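Local coordinates for protein L-talarate/galactarate dehydratase (Salmonella typhimurium, PDB 2PP0) that dehydrates both L-talarate and galactarate to 5-keto-4-deoxy-D-glucarate with the aid of magnesium, and also epimerises L-talarate to galactarate, at residues L248-E253 and F297-A302; L317-G322 and A340-P345; R159-C164 and D365-I370; A330-L335 and E351-L356; T174-V179 and D206-T211. One frame throughout, in Å; residues are numbered along the deposited sequence.

Contacts 1, 2 and 4 lie wholly within the C-terminal barrel region, and contact 3 closes a chain loop in which the other four are nested. Contact 1 is at the catalytic centre: it holds the magnesium ligand Glu252 and Asp301, the partner of the active-site His328. It touches contact 2 (Val298 on Ala318) and contact 4. Contacts 2 and 3 share polar ties: Glu344 OE2 to Arg367 NH2 (3.1 Å) and a probable hydrogen bond from Arg159 NH1 to Tyr341 O. Leu335 packs contact 4 against contact 3. Contact 5 lies farther out, its centre about 21 Å from that of contact 1, yet Leu210 touches Leu248 and the Arg209 side chain is about 6 Å from that of Lys197.

Contact 1 (L248-E253 and F297-A302); sequences LIWIEE and FVQPDA
Phe297 turns a ring face toward Trp250 inside the modified TIM barrel of the enolase superfamily. Strands 251-252 and 297-298 are not neighbours in this barrel, because strand 274-276 runs between them. The nearest CA atoms, those of Trp250 and Phe297, are 7.9 Å apart, and the gap is bridged mainly by side chains reaching past Ala275. The aromatic pair is edge-to-face with planes at 54°: Trp250 CE3 stands over the centre of the Phe297 ring and lies 3.7 Å from Phe297 CE2. Trp250 reaches that place with CG between its backbone N and carbonyl carbon (chi1 74°). Ile249 extends the apolar patch, its CG2 being 4.2 Å from Phe297 CZ.

Two residues on, Gln299, extended beyond CG, brings its NE2 over the rim of the indole, 3.5 Å above the Trp250 ring plane. The same NE2 donates to Glu252 OE1 at 3.2 Å and 163°; the oxygen lies near the amide plane but is met from above the carboxylate plane. Glu252 OE1 also forms a salt bridge with the substrate-binding Lys195, an arrangement consistent with Gln299 acting as a second-shell residue that orients the magnesium ligand Glu252.

Farther along, Asp301 precedes helix 302-305. Its OD1 caps Arg304 N, while OD2 hydrogen-bonds Tyr80 OH and ND1 of the catalytic His328.

Contact 2 (L317-G322 and A340-P345); sequences LAAKHG and AYPLEP
Tyr341 brings its phenol oxygen against the last turn of helix 308-320, where OH lies 3.6 Å from Ala318 CB. Ala319 N is closer to Tyr341 OH, at 3.1 Å, but the angle is too poor for a hydrogen bond, so this approach is packing. Ala319 CB adds apolar contact, 3.9 Å from Tyr341 CE1 and 3.8 Å from Pro342 CG. Leu343 CD1 is 4.0 Å from Gly322 O.

CG of Tyr341 is anti to the backbone N (chi1 -163°), which carries the ring toward the helix, and Pro342 CD covers part of one ring face, 3.4 Å above its plane. The helix itself stops in a Schellman motif: Gly322, with a phi of 66°, is the C-prime residue, its N bonding to Ala319 O while Arg323 N bonds to Ala318 O. His321 turns back as well, its ND1 donating to Leu317 O at 3.2 Å. The backbone N of His321 reaches that oxygen from the opposite face.

From here the chain enters barrel strand 324-325; the contact joins this helix end to the loop between helix 331-339 and strand 346-349. The phenol has its hydrogen bond with Arg323 O, on the residue whose N closes the Schellman motif; Tyr341 thus combines apolar packing on the last turn of the helix with a polar tie to the chain that leaves it.

Contact 3 (R159-C164 and D365-I370); sequences RDSVQC and DGRMWI
Ser161 and Arg367 meet through two torsions: OG of Ser161 lies between its backbone N and carbonyl carbon (chi1 64°), and the arginine chain bends at chi3 (74°). The arginine grips the serine side-on in an antiparallel strand pair, part of a mixed four-strand sheet that joins the strand before the barrel helices to one following them. NE donates to Ser161 OG at 2.8 Å, with that oxygen in the guanidinium plane. NH2 reaches Ser161 O at 3.0 Å from above the carbonyl plane, and also forms a salt bridge with Glu344.

Val162 and Met368 are the hydrogen-bonded pair: Val162 N to Met368 O measures 2.9 Å, Met368 N to Val162 O 2.8 Å. The flanking pairs, Ser161 with Trp369 and Gln163 with Arg367, are non-hydrogen-bonded. On the face of the sheet shared by Ser161 and Trp369, Ser161 CB sits over the indole in a CH-pi contact, 3.6 Å from the five-membered ring centroid and 14° off its normal. The Val162 and Met368 side chains point to the other face, where strand 346-349 touches both through Leu347 and helix 331-339 packs on Val162. Trp369 also packs on Thr20 of the second subunit, which places this part of the sheet at a subunit interface.

Past the regular pairing, Ile370 N bonds Asp160 O at 3.1 Å. A water donates to this oxygen and to Ile370 O, 2.8 Å from each.

Contact 4 (A330-L335 and E351-L356); sequences AMEVHL and EWLNPL
Ala330, whose CA meets Leu353 CD1 at 4.5 Å, has a backbone O gripped by two amides, Val333 N at 2.9 Å and His334 N at 2.8 Å. These bonds form the first turn of helix 331-339 in the TIM-like barrel, right after the N-cap residue. Facing the turn is the loop that follows strand 346-349, which carries the substrate-binding Glu348; the loop is folded into a type I beta turn from Glu351 to Asn354.

Glu332 bends at chi2 (69°), which brings the carboxylate across Leu353, OE1 lying 3.6 Å from Leu353 CD1. Met331 comes in beside it, with CE 4.0 Å from Asn354 OD1; its side chain is about 6 Å from that of Glu348. Leu353 also touches Leu38 and Ile62 on the N-terminal sheet, so the turn is wedged between barrel helix and that sheet, and Asn354 packs on Ala13 of the second subunit. A water spans the gap, accepting from Leu353 N at 2.9 Å and donating weakly to Glu332 OE2 at 3.3 Å.

Contact 5 (T174-V179 and D206-T211); sequences TPLDQV and DIRRLT
Thr174 O accepts two hydrogen bonds from Arg209, whose guanidinium grips it end-on. NH2 lies 3.1 Å from Thr174 O and NH1 3.2 Å, with N-H...O angles of 142° and 139°; both are bent, as expected when two donors share one acceptor. The approach is nearly head-on to the carbonyl, and the oxygen is tilted slightly, by 17°, from the guanidinium plane. A bend at chi3 swings the end of Arg209 back toward this carbonyl. Leu176 N also lies at the guanidinium edge, but it and NH1 are both donors and form no bond.

The bonded carbonyl sits just ahead of helix 176-188, whose N-cap is Pro175; Pro175 O in turn takes Val179 N at 3.0 Å. Helices 176-188 and 203-217 are successive outer helices of the barrel, separated in sequence by strand 194-197. Arg209 packs on Leu196 of that strand, and its side chain is about 6 Å from that of the catalytic base Lys197.

Aliphatic groups flank the arginines. Val179 CG2 is 3.7 Å from Arg209 NH2, and Leu176 CD1 is 4.0 Å from Arg209 CA. Leu176 CD2 comes close to Arg208, 3.1 Å from its NH1, a nitrogen that forms a salt bridge with Glu205.

Contact 1 (L248-E253 and F297-A302)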
# COMPACT_ATOMS: atom_id res chain seq x y z
N LEU B 248 29.56 -0.65 14.68
CA LEU B 248 28.57 0.34 14.28
C LEU B 248 27.25 -0.26 13.81
O LEU B 248 27.21 -1.38 13.28
CB LEU B 248 29.15 1.20 13.15
CG LEU B 248 30.44 1.97 13.46
CD1 LEU B 248 30.94 2.66 12.19
CD2 LEU B 248 30.17 2.98 14.56
N ILE B 249 26.17 0.48 13.99
CA ILE B 249 24.85 0.03 13.55
C ILE B 249 24.87 0.06 12.02
O ILE B 249 24.27 -0.79 11.37
CB ILE B 249 23.72 0.96 14.06
CG1 ILE B 249 23.67 0.92 15.59
CG2 ILE B 249 22.38 0.53 13.47
CD1 ILE B 249 23.44 -0.49 16.15
N TRP B 250 25.57 1.05 11.46
CA TRP B 250 25.69 1.17 10.00
C TRP B 250 26.70 2.23 9.56
O TRP B 250 27.12 3.07 10.35
CB TRP B 250 24.32 1.46 9.36
CG TRP B 250 23.78 2.87 9.55
CD1 TRP B 250 24.39 4.05 9.19
CD2 TRP B 250 22.51 3.23 10.10
NE1 TRP B 250 23.57 5.12 9.48
CE2 TRP B 250 22.41 4.65 10.04
CE3 TRP B 250 21.44 2.51 10.64
CZ2 TRP B 250 21.29 5.34 10.49
CZ3 TRP B 250 20.31 3.20 11.09
CH2 TRP B 250 20.25 4.61 11.02
N ILE B 251 27.08 2.16 8.29
CA ILE B 251 27.98 3.15 7.69
C ILE B 251 27.11 3.74 6.58
O ILE B 251 26.75 3.06 5.63
CB ILE B 251 29.23 2.49 7.06
CG1 ILE B 251 30.09 1.86 8.16
CG2 ILE B 251 30.05 3.54 6.30
CD1 ILE B 251 31.22 0.98 7.63
N GLU B 252 26.77 5.01 6.73
CA GLU B 252 25.89 5.67 5.78
C GLU B 252 26.60 6.44 4.68
O GLU B 252 27.65 7.04 4.90
CB GLU B 252 24.96 6.61 6.55
CG GLU B 252 23.92 7.34 5.72
CD GLU B 252 23.00 8.18 6.58
OE1 GLU B 252 22.99 7.95 7.81
OE2 GLU B 252 22.28 9.04 6.04
N GLU B 253 26.01 6.41 3.49
CA GLU B 253 26.55 7.11 2.34
C GLU B 253 28.08 7.13 2.23
O GLU B 253 28.69 8.20 2.23
CB GLU B 253 26.03 8.55 2.32
CG GLU B 253 24.56 8.65 1.99
CD GLU B 253 24.20 9.97 1.35
OE1 GLU B 253 24.32 11.02 2.02
OE2 GLU B 253 23.80 9.97 0.16
N PHE B 297 20.42 -0.99 4.82
CA PHE B 297 19.41 -0.05 5.33
C PHE B 297 19.03 0.87 4.18
O PHE B 297 19.91 1.42 3.50
CB PHE B 297 19.95 0.82 6.47
CG PHE B 297 19.99 0.14 7.81
CD1 PHE B 297 21.03 -0.72 8.14
CD2 PHE B 297 18.99 0.39 8.75
CE1 PHE B 297 21.07 -1.33 9.39
CE2 PHE B 297 19.02 -0.22 10.01
CZ PHE B 297 20.07 -1.08 10.33
N VAL B 298 17.73 1.05 3.95
CA VAL B 298 17.25 1.93 2.90
C VAL B 298 16.81 3.22 3.59
O VAL B 298 15.99 3.17 4.52
CB VAL B 298 16.07 1.30 2.13
CG1 VAL B 298 15.53 2.27 1.10
CG2 VAL B 298 16.54 0.01 1.46
N GLN B 299 17.34 4.35 3.15
CA GLN B 299 17.02 5.63 3.77
C GLN B 299 16.28 6.63 2.88
O GLN B 299 16.87 7.60 2.39
CB GLN B 299 18.30 6.26 4.30
CG GLN B 299 19.03 5.34 5.26
CD GLN B 299 20.35 5.90 5.71
OE1 GLN B 299 21.28 6.06 4.90
NE2 GLN B 299 20.45 6.22 6.99
N PRO B 300 14.98 6.41 2.67
CA PRO B 300 14.23 7.33 1.83
C PRO B 300 13.82 8.58 2.62
O PRO B 300 13.87 8.59 3.86
CB PRO B 300 13.05 6.49 1.37
CG PRO B 300 12.78 5.60 2.56
CD PRO B 300 14.16 5.26 3.09
N ASP B 301 13.44 9.62 1.89
CA ASP B 301 13.05 10.90 2.46
C ASP B 301 11.73 11.22 1.78
O ASP B 301 11.70 11.49 0.59
CB ASP B 301 14.14 11.93 2.09
CG ASP B 301 13.86 13.31 2.65
OD1 ASP B 301 12.76 13.84 2.40
OD2 ASP B 301 14.76 13.87 3.31
N ALA B 302 10.62 11.17 2.53
CA ALA B 302 9.32 11.43 1.92
C ALA B 302 9.26 12.75 1.18
O ALA B 302 8.79 12.81 0.04
CB ALA B 302 8.21 11.36 2.99

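Contact 2 (L317-G322 and A340-P345)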
# COMPACT_ATOMS: atom_id res chain seq x y z
N LEU B 317 8.92 -2.15 -1.23
CA LEU B 317 9.98 -2.76 -2.03
C LEU B 317 11.15 -3.16 -1.13
O LEU B 317 11.67 -4.27 -1.23
CB LEU B 317 10.46 -1.80 -3.12
CG LEU B 317 11.57 -2.34 -4.03
CD1 LEU B 317 11.09 -3.62 -4.73
CD2 LEU B 317 11.94 -1.28 -5.08
N ALA B 318 11.56 -2.25 -0.26
CA ALA B 318 12.67 -2.52 0.66
C ALA B 318 12.37 -3.72 1.54
O ALA B 318 13.25 -4.57 1.78
CB ALA B 318 12.95 -1.29 1.52
N ALA B 319 11.14 -3.79 2.05
CA ALA B 319 10.72 -4.89 2.92
C ALA B 319 10.75 -6.21 2.15
O ALA B 319 11.15 -7.24 2.69
CB ALA B 319 9.31 -4.62 3.46
N LYS B 320 10.31 -6.17 0.90
CA LYS B 320 10.30 -7.36 0.06
C LYS B 320 11.73 -7.89 -0.11
O LYS B 320 11.94 -9.10 -0.25
CB LYS B 320 9.69 -7.03 -1.31
CG LYS B 320 9.46 -8.24 -2.20
CD LYS B 320 8.83 -7.88 -3.54
CE LYS B 320 9.76 -7.02 -4.40
NZ LYS B 320 9.19 -6.74 -5.75
N HIS B 321 12.70 -6.99 -0.10
CA HIS B 321 14.10 -7.36 -0.24
C HIS B 321 14.80 -7.60 1.09
O HIS B 321 16.03 -7.70 1.15
CB HIS B 321 14.86 -6.31 -1.05
CG HIS B 321 14.66 -6.42 -2.53
ND1 HIS B 321 13.47 -6.12 -3.15
CD2 HIS B 321 15.49 -6.87 -3.51
CE1 HIS B 321 13.56 -6.37 -4.44
NE2 HIS B 321 14.78 -6.82 -4.69
N GLY B 322 14.02 -7.67 2.16
CA GLY B 322 14.57 -7.92 3.48
C GLY B 322 15.48 -6.87 4.08
O GLY B 322 16.28 -7.18 4.97
N ALA B 340 4.95 2.10 10.68
CA ALA B 340 4.24 1.16 9.82
C ALA B 340 5.15 0.15 9.11
O ALA B 340 4.66 -0.74 8.43
CB ALA B 340 3.43 1.93 8.79
N TYR B 341 6.46 0.28 9.28
CA TYR B 341 7.39 -0.64 8.62
C TYR B 341 7.43 -1.98 9.37
O TYR B 341 7.52 -2.01 10.59
CB TYR B 341 8.79 -0.02 8.55
CG TYR B 341 9.70 -0.69 7.54
CD1 TYR B 341 9.43 -0.63 6.18
CD2 TYR B 341 10.82 -1.41 7.95
CE1 TYR B 341 10.24 -1.28 5.25
CE2 TYR B 341 11.64 -2.07 7.03
CZ TYR B 341 11.34 -2.00 5.68
OH TYR B 341 12.12 -2.68 4.78
N PRO B 342 7.37 -3.10 8.64
CA PRO B 342 7.39 -4.43 9.26
C PRO B 342 8.66 -4.80 10.04
O PRO B 342 8.56 -5.44 11.08
CB PRO B 342 7.12 -5.37 8.08
CG PRO B 342 7.71 -4.63 6.92
CD PRO B 342 7.25 -3.21 7.17
N LEU B 343 9.83 -4.42 9.54
CA LEU B 343 11.07 -4.72 10.26
C LEU B 343 11.42 -3.54 11.16
O LEU B 343 11.03 -2.41 10.89
CB LEU B 343 12.20 -5.02 9.26
CG LEU B 343 11.93 -6.19 8.31
CD1 LEU B 343 13.19 -6.49 7.49
CD2 LEU B 343 11.53 -7.43 9.11
N GLU B 344 12.15 -3.80 12.25
CA GLU B 344 12.51 -2.76 13.21
C GLU B 344 13.35 -1.65 12.56
O GLU B 344 14.47 -1.89 12.11
CB GLU B 344 13.27 -3.39 14.39
CG GLU B 344 13.40 -2.54 15.66
CD GLU B 344 12.11 -2.46 16.49
OE1 GLU B 344 11.41 -3.49 16.62
OE2 GLU B 344 11.81 -1.38 17.04
N PRO B 345 12.80 -0.41 12.50
CA PRO B 345 13.47 0.75 11.91
C PRO B 345 14.12 1.70 12.91
O PRO B 345 14.01 1.52 14.13
CB PRO B 345 12.33 1.43 11.17
CG PRO B 345 11.23 1.33 12.21
CD PRO B 345 11.38 -0.11 12.75

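Contact 3 (R159-C164 and D365-I370)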
# COMPACT_ATOMS: atom_id res chain seq x y z
N ARG B 159 4.39 -0.84 15.59
CA ARG B 159 4.95 -0.40 16.86
C ARG B 159 4.36 0.95 17.28
O ARG B 159 3.89 1.71 16.43
CB ARG B 159 6.48 -0.31 16.76
CG ARG B 159 7.01 0.60 15.64
CD ARG B 159 8.50 0.35 15.41
NE ARG B 159 8.76 -1.00 14.91
CZ ARG B 159 8.48 -1.42 13.68
NH1 ARG B 159 7.93 -0.59 12.79
NH2 ARG B 159 8.73 -2.67 13.33
N ASP B 160 4.39 1.24 18.58
CA ASP B 160 3.84 2.48 19.12
C ASP B 160 4.91 3.56 19.33
O ASP B 160 4.58 4.70 19.68
CB ASP B 160 3.14 2.23 20.46
CG ASP B 160 2.06 1.18 20.36
OD1 ASP B 160 1.19 1.28 19.47
OD2 ASP B 160 2.08 0.24 21.20
N SER B 161 6.17 3.18 19.14
CA SER B 161 7.29 4.11 19.29
C SER B 161 8.42 3.59 18.39
O SER B 161 8.42 2.43 18.00
CB SER B 161 7.75 4.18 20.75
OG SER B 161 8.26 2.94 21.20
N VAL B 162 9.38 4.46 18.08
CA VAL B 162 10.49 4.08 17.22
C VAL B 162 11.86 4.45 17.80
O VAL B 162 12.03 5.55 18.33
CB VAL B 162 10.35 4.75 15.82
CG1 VAL B 162 11.51 4.34 14.92
CG2 VAL B 162 9.02 4.36 15.18
N GLN B 163 12.82 3.53 17.69
CA GLN B 163 14.18 3.77 18.17
C GLN B 163 14.63 5.07 17.51
O GLN B 163 14.42 5.25 16.31
CB GLN B 163 15.15 2.68 17.70
CG GLN B 163 14.86 1.28 18.15
CD GLN B 163 15.84 0.30 17.54
OE1 GLN B 163 15.93 0.17 16.32
NE2 GLN B 163 16.58 -0.40 18.38
N CYS B 164 15.27 5.95 18.27
CA CYS B 164 15.70 7.23 17.73
C CYS B 164 17.17 7.54 18.03
O CYS B 164 17.65 7.29 19.14
CB CYS B 164 14.80 8.33 18.30
SG CYS B 164 14.95 9.97 17.57
N ASP B 365 13.37 6.78 26.87
CA ASP B 365 14.11 5.53 26.85
C ASP B 365 14.61 5.10 25.47
O ASP B 365 14.41 3.96 25.05
CB ASP B 365 13.26 4.41 27.47
CG ASP B 365 13.01 4.63 28.95
OD1 ASP B 365 14.00 4.83 29.70
OD2 ASP B 365 11.83 4.61 29.37
N GLY B 366 15.25 6.03 24.77
CA GLY B 366 15.80 5.74 23.45
C GLY B 366 14.80 5.61 22.31
O GLY B 366 15.18 5.19 21.22
N ARG B 367 13.55 5.98 22.54
CA ARG B 367 12.53 5.88 21.50
C ARG B 367 11.63 7.11 21.40
O ARG B 367 11.41 7.82 22.38
CB ARG B 367 11.66 4.64 21.75
CG ARG B 367 12.44 3.34 21.93
CD ARG B 367 11.50 2.17 22.22
NE ARG B 367 10.76 1.72 21.04
CZ ARG B 367 11.22 0.83 20.16
NH1 ARG B 367 12.41 0.29 20.34
NH2 ARG B 367 10.48 0.48 19.12
N MET B 368 11.12 7.37 20.20
CA MET B 368 10.22 8.51 20.00
C MET B 368 8.82 7.91 19.97
O MET B 368 8.56 6.95 19.23
CB MET B 368 10.55 9.24 18.69
CG MET B 368 10.14 10.72 18.66
SD MET B 368 10.93 11.78 19.93
CE MET B 368 12.34 12.43 19.02
N TRP B 369 7.92 8.45 20.78
CA TRP B 369 6.57 7.93 20.87
C TRP B 369 5.53 8.62 20.01
O TRP B 369 5.56 9.84 19.85
CB TRP B 369 6.10 7.94 22.33
CG TRP B 369 6.80 6.93 23.16
CD1 TRP B 369 8.10 6.99 23.59
CD2 TRP B 369 6.29 5.67 23.58
NE1 TRP B 369 8.42 5.83 24.25
CE2 TRP B 369 7.33 5.00 24.26
CE3 TRP B 369 5.05 5.03 23.44
CZ2 TRP B 369 7.17 3.73 24.81
CZ3 TRP B 369 4.89 3.76 23.99
CH2 TRP B 369 5.95 3.13 24.66
N ILE B 370 4.62 7.82 19.45
CA ILE B 370 3.55 8.35 18.62
C ILE B 370 2.47 8.83 19.57
O ILE B 370 1.98 8.07 20.41
CB ILE B 370 2.96 7.25 17.71
CG1 ILE B 370 4.05 6.67 16.80
CG2 ILE B 370 1.82 7.83 16.88
CD1 ILE B 370 3.56 5.52 15.94
O HOH W 1 2.12 5.36 20.92

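Contact 4 (A330-L335 and E351-L356)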
# COMPACT_ATOMS: atom_id res chain seq x y z
N ALA B 330 13.04 14.90 8.62
CA ALA B 330 11.59 15.02 8.81
C ALA B 330 10.94 13.97 9.72
O ALA B 330 10.02 13.27 9.30
CB ALA B 330 10.90 15.02 7.44
N MET B 331 11.41 13.88 10.96
CA MET B 331 10.85 12.90 11.89
C MET B 331 9.36 13.12 12.13
O MET B 331 8.63 12.19 12.48
CB MET B 331 11.62 12.91 13.23
CG MET B 331 11.73 14.26 13.92
SD MET B 331 12.70 14.20 15.46
CE MET B 331 12.10 15.69 16.26
N GLU B 332 8.91 14.35 11.92
CA GLU B 332 7.50 14.70 12.11
C GLU B 332 6.62 13.88 11.17
O GLU B 332 5.45 13.62 11.45
CB GLU B 332 7.28 16.20 11.86
CG GLU B 332 7.96 17.14 12.88
CD GLU B 332 9.48 17.16 12.80
OE1 GLU B 332 10.04 16.74 11.76
OE2 GLU B 332 10.13 17.61 13.77
N VAL B 333 7.20 13.48 10.03
CA VAL B 333 6.48 12.67 9.06
C VAL B 333 6.96 11.22 9.11
O VAL B 333 6.15 10.29 9.11
CB VAL B 333 6.68 13.20 7.62
CG1 VAL B 333 6.01 12.26 6.64
CG2 VAL B 333 6.12 14.62 7.50
N HIS B 334 8.27 11.03 9.16
CA HIS B 334 8.82 9.68 9.17
C HIS B 334 8.53 8.84 10.41
O HIS B 334 8.68 7.62 10.37
CB HIS B 334 10.33 9.73 8.92
CG HIS B 334 10.70 10.36 7.61
ND1 HIS B 334 10.07 10.04 6.43
CD2 HIS B 334 11.64 11.28 7.29
CE1 HIS B 334 10.60 10.73 5.44
NE2 HIS B 334 11.56 11.49 5.94
N LEU B 335 8.11 9.46 11.51
CA LEU B 335 7.79 8.69 12.71
C LEU B 335 6.62 7.76 12.37
O LEU B 335 6.63 6.59 12.72
CB LEU B 335 7.39 9.60 13.87
CG LEU B 335 6.84 8.88 15.12
CD1 LEU B 335 7.91 8.02 15.76
CD2 LEU B 335 6.34 9.91 16.13
N GLU B 351 16.52 18.95 15.89
CA GLU B 351 15.59 19.81 16.63
C GLU B 351 15.19 20.98 15.73
O GLU B 351 14.28 21.75 16.05
CB GLU B 351 16.26 20.36 17.89
CG GLU B 351 17.47 21.25 17.62
CD GLU B 351 18.79 20.49 17.58
OE1 GLU B 351 18.85 19.41 16.95
OE2 GLU B 351 19.77 20.98 18.18
N TRP B 352 15.86 21.08 14.59
CA TRP B 352 15.64 22.15 13.63
C TRP B 352 14.20 22.56 13.36
O TRP B 352 13.88 23.74 13.34
CB TRP B 352 16.30 21.78 12.30
CG TRP B 352 17.78 21.58 12.38
CD1 TRP B 352 18.57 21.68 13.49
CD2 TRP B 352 18.65 21.23 11.30
NE1 TRP B 352 19.88 21.41 13.17
CE2 TRP B 352 19.96 21.13 11.83
CE3 TRP B 352 18.46 20.99 9.93
CZ2 TRP B 352 21.06 20.80 11.04
CZ3 TRP B 352 19.55 20.66 9.15
CH2 TRP B 352 20.84 20.57 9.71
N LEU B 353 13.33 21.58 13.14
CA LEU B 353 11.94 21.87 12.83
C LEU B 353 11.02 22.07 14.04
O LEU B 353 9.87 22.47 13.87
CB LEU B 353 11.37 20.76 11.94
CG LEU B 353 12.19 20.43 10.69
CD1 LEU B 353 11.46 19.39 9.84
CD2 LEU B 353 12.44 21.70 9.87
N ASN B 354 11.51 21.80 15.24
CA ASN B 354 10.70 21.95 16.45
C ASN B 354 9.87 23.23 16.51
O ASN B 354 8.68 23.19 16.77
CB ASN B 354 11.56 21.86 17.72
CG ASN B 354 12.05 20.47 18.00
OD1 ASN B 354 11.53 19.49 17.47
ND2 ASN B 354 13.07 20.36 18.86
N PRO B 355 10.50 24.39 16.26
CA PRO B 355 9.78 25.67 16.30
C PRO B 355 8.68 25.90 15.25
O PRO B 355 7.90 26.84 15.37
CB PRO B 355 10.90 26.71 16.20
CG PRO B 355 11.97 25.99 15.44
CD PRO B 355 11.94 24.61 16.04
N LEU B 356 8.61 25.05 14.23
CA LEU B 356 7.58 25.22 13.20
C LEU B 356 6.22 24.74 13.67
O LEU B 356 5.19 25.13 13.12
CB LEU B 356 7.95 24.44 11.93
CG LEU B 356 9.13 24.91 11.08
CD1 LEU B 356 9.25 23.98 9.88
CD2 LEU B 356 8.91 26.35 10.61
O HOH W 2 13.23 18.74 13.85

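Contact 5 (T174-V179 and D206-T211)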
# COMPACT_ATOMS: atom_id res chain seq x y z
N THR B 174 31.77 20.89 14.44
CA THR B 174 31.77 20.82 15.89
C THR B 174 33.05 20.18 16.45
O THR B 174 33.37 19.04 16.13
CB THR B 174 30.55 19.99 16.38
OG1 THR B 174 29.35 20.57 15.85
CG2 THR B 174 30.47 19.99 17.90
N PRO B 175 33.80 20.93 17.29
CA PRO B 175 35.03 20.39 17.86
C PRO B 175 34.73 19.12 18.65
O PRO B 175 33.62 18.95 19.17
CB PRO B 175 35.52 21.52 18.76
CG PRO B 175 34.99 22.75 18.07
CD PRO B 175 33.59 22.33 17.70
N LEU B 176 35.72 18.23 18.76
CA LEU B 176 35.54 16.97 19.48
C LEU B 176 34.95 17.09 20.88
O LEU B 176 34.02 16.36 21.23
CB LEU B 176 36.86 16.21 19.53
CG LEU B 176 36.83 14.86 20.26
CD1 LEU B 176 35.73 13.99 19.68
CD2 LEU B 176 38.19 14.17 20.13
N ASP B 177 35.49 17.99 21.70
CA ASP B 177 34.99 18.14 23.07
C ASP B 177 33.52 18.52 23.11
O ASP B 177 32.79 18.11 24.02
CB ASP B 177 35.82 19.18 23.84
CG ASP B 177 35.66 20.59 23.30
OD1 ASP B 177 36.07 21.54 24.00
OD2 ASP B 177 35.14 20.75 22.17
N GLN B 178 33.06 19.30 22.13
CA GLN B 178 31.66 19.71 22.08
C GLN B 178 30.78 18.54 21.61
O GLN B 178 29.63 18.41 22.03
CB GLN B 178 31.49 20.91 21.15
CG GLN B 178 30.03 21.35 20.99
CD GLN B 178 29.46 21.97 22.26
OE1 GLN B 178 28.27 21.80 22.56
NE2 GLN B 178 30.29 22.69 23.01
N VAL B 179 31.32 17.71 20.72
CA VAL B 179 30.57 16.55 20.24
C VAL B 179 30.32 15.64 21.44
O VAL B 179 29.24 15.06 21.57
CB VAL B 179 31.36 15.75 19.17
CG1 VAL B 179 30.66 14.41 18.90
CG2 VAL B 179 31.47 16.55 17.89
N ASP B 206 39.01 11.53 11.62
CA ASP B 206 37.69 10.91 11.72
C ASP B 206 37.76 9.68 12.62
O ASP B 206 36.85 9.43 13.42
CB ASP B 206 37.17 10.48 10.34
CG ASP B 206 36.50 11.61 9.60
OD1 ASP B 206 36.19 12.64 10.23
OD2 ASP B 206 36.25 11.46 8.38
N ILE B 207 38.83 8.91 12.48
CA ILE B 207 39.03 7.73 13.30
C ILE B 207 39.21 8.19 14.74
O ILE B 207 38.69 7.58 15.68
CB ILE B 207 40.28 6.93 12.86
CG1 ILE B 207 40.02 6.26 11.51
CG2 ILE B 207 40.65 5.89 13.92
CD1 ILE B 207 38.83 5.32 11.50
N ARG B 208 39.94 9.28 14.90
CA ARG B 208 40.21 9.86 16.22
C ARG B 208 38.90 10.24 16.92
O ARG B 208 38.67 9.86 18.06
CB ARG B 208 41.10 11.09 16.07
CG ARG B 208 41.29 11.87 17.36
CD ARG B 208 42.27 13.02 17.18
NE ARG B 208 42.39 13.80 18.40
CZ ARG B 208 41.50 14.71 18.80
NH1 ARG B 208 40.43 14.97 18.07
NH2 ARG B 208 41.69 15.37 19.94
N ARG B 209 38.06 11.00 16.22
CA ARG B 209 36.79 11.42 16.78
C ARG B 209 35.90 10.21 17.06
O ARG B 209 35.28 10.12 18.12
CB ARG B 209 36.09 12.39 15.82
CG ARG B 209 36.80 13.73 15.71
CD ARG B 209 36.53 14.42 14.38
NE ARG B 209 35.15 14.89 14.22
CZ ARG B 209 34.60 15.86 14.95
NH1 ARG B 209 35.30 16.48 15.89
NH2 ARG B 209 33.35 16.24 14.71
N LEU B 210 35.85 9.27 16.12
CA LEU B 210 35.02 8.07 16.27
C LEU B 210 35.47 7.23 17.47
O LEU B 210 34.63 6.70 18.20
CB LEU B 210 35.06 7.22 14.99
CG LEU B 210 34.16 5.98 14.93
CD1 LEU B 210 32.71 6.36 15.18
CD2 LEU B 210 34.29 5.32 13.57
N THR B 211 36.78 7.12 17.67
CA THR B 211 37.29 6.34 18.79
C THR B 211 36.94 7.01 20.12
O THR B 211 36.61 6.33 21.10
CB THR B 211 38.83 6.16 18.72
OG1 THR B 211 39.47 7.44 18.79
CG2 THR B 211 39.22 5.47 17.42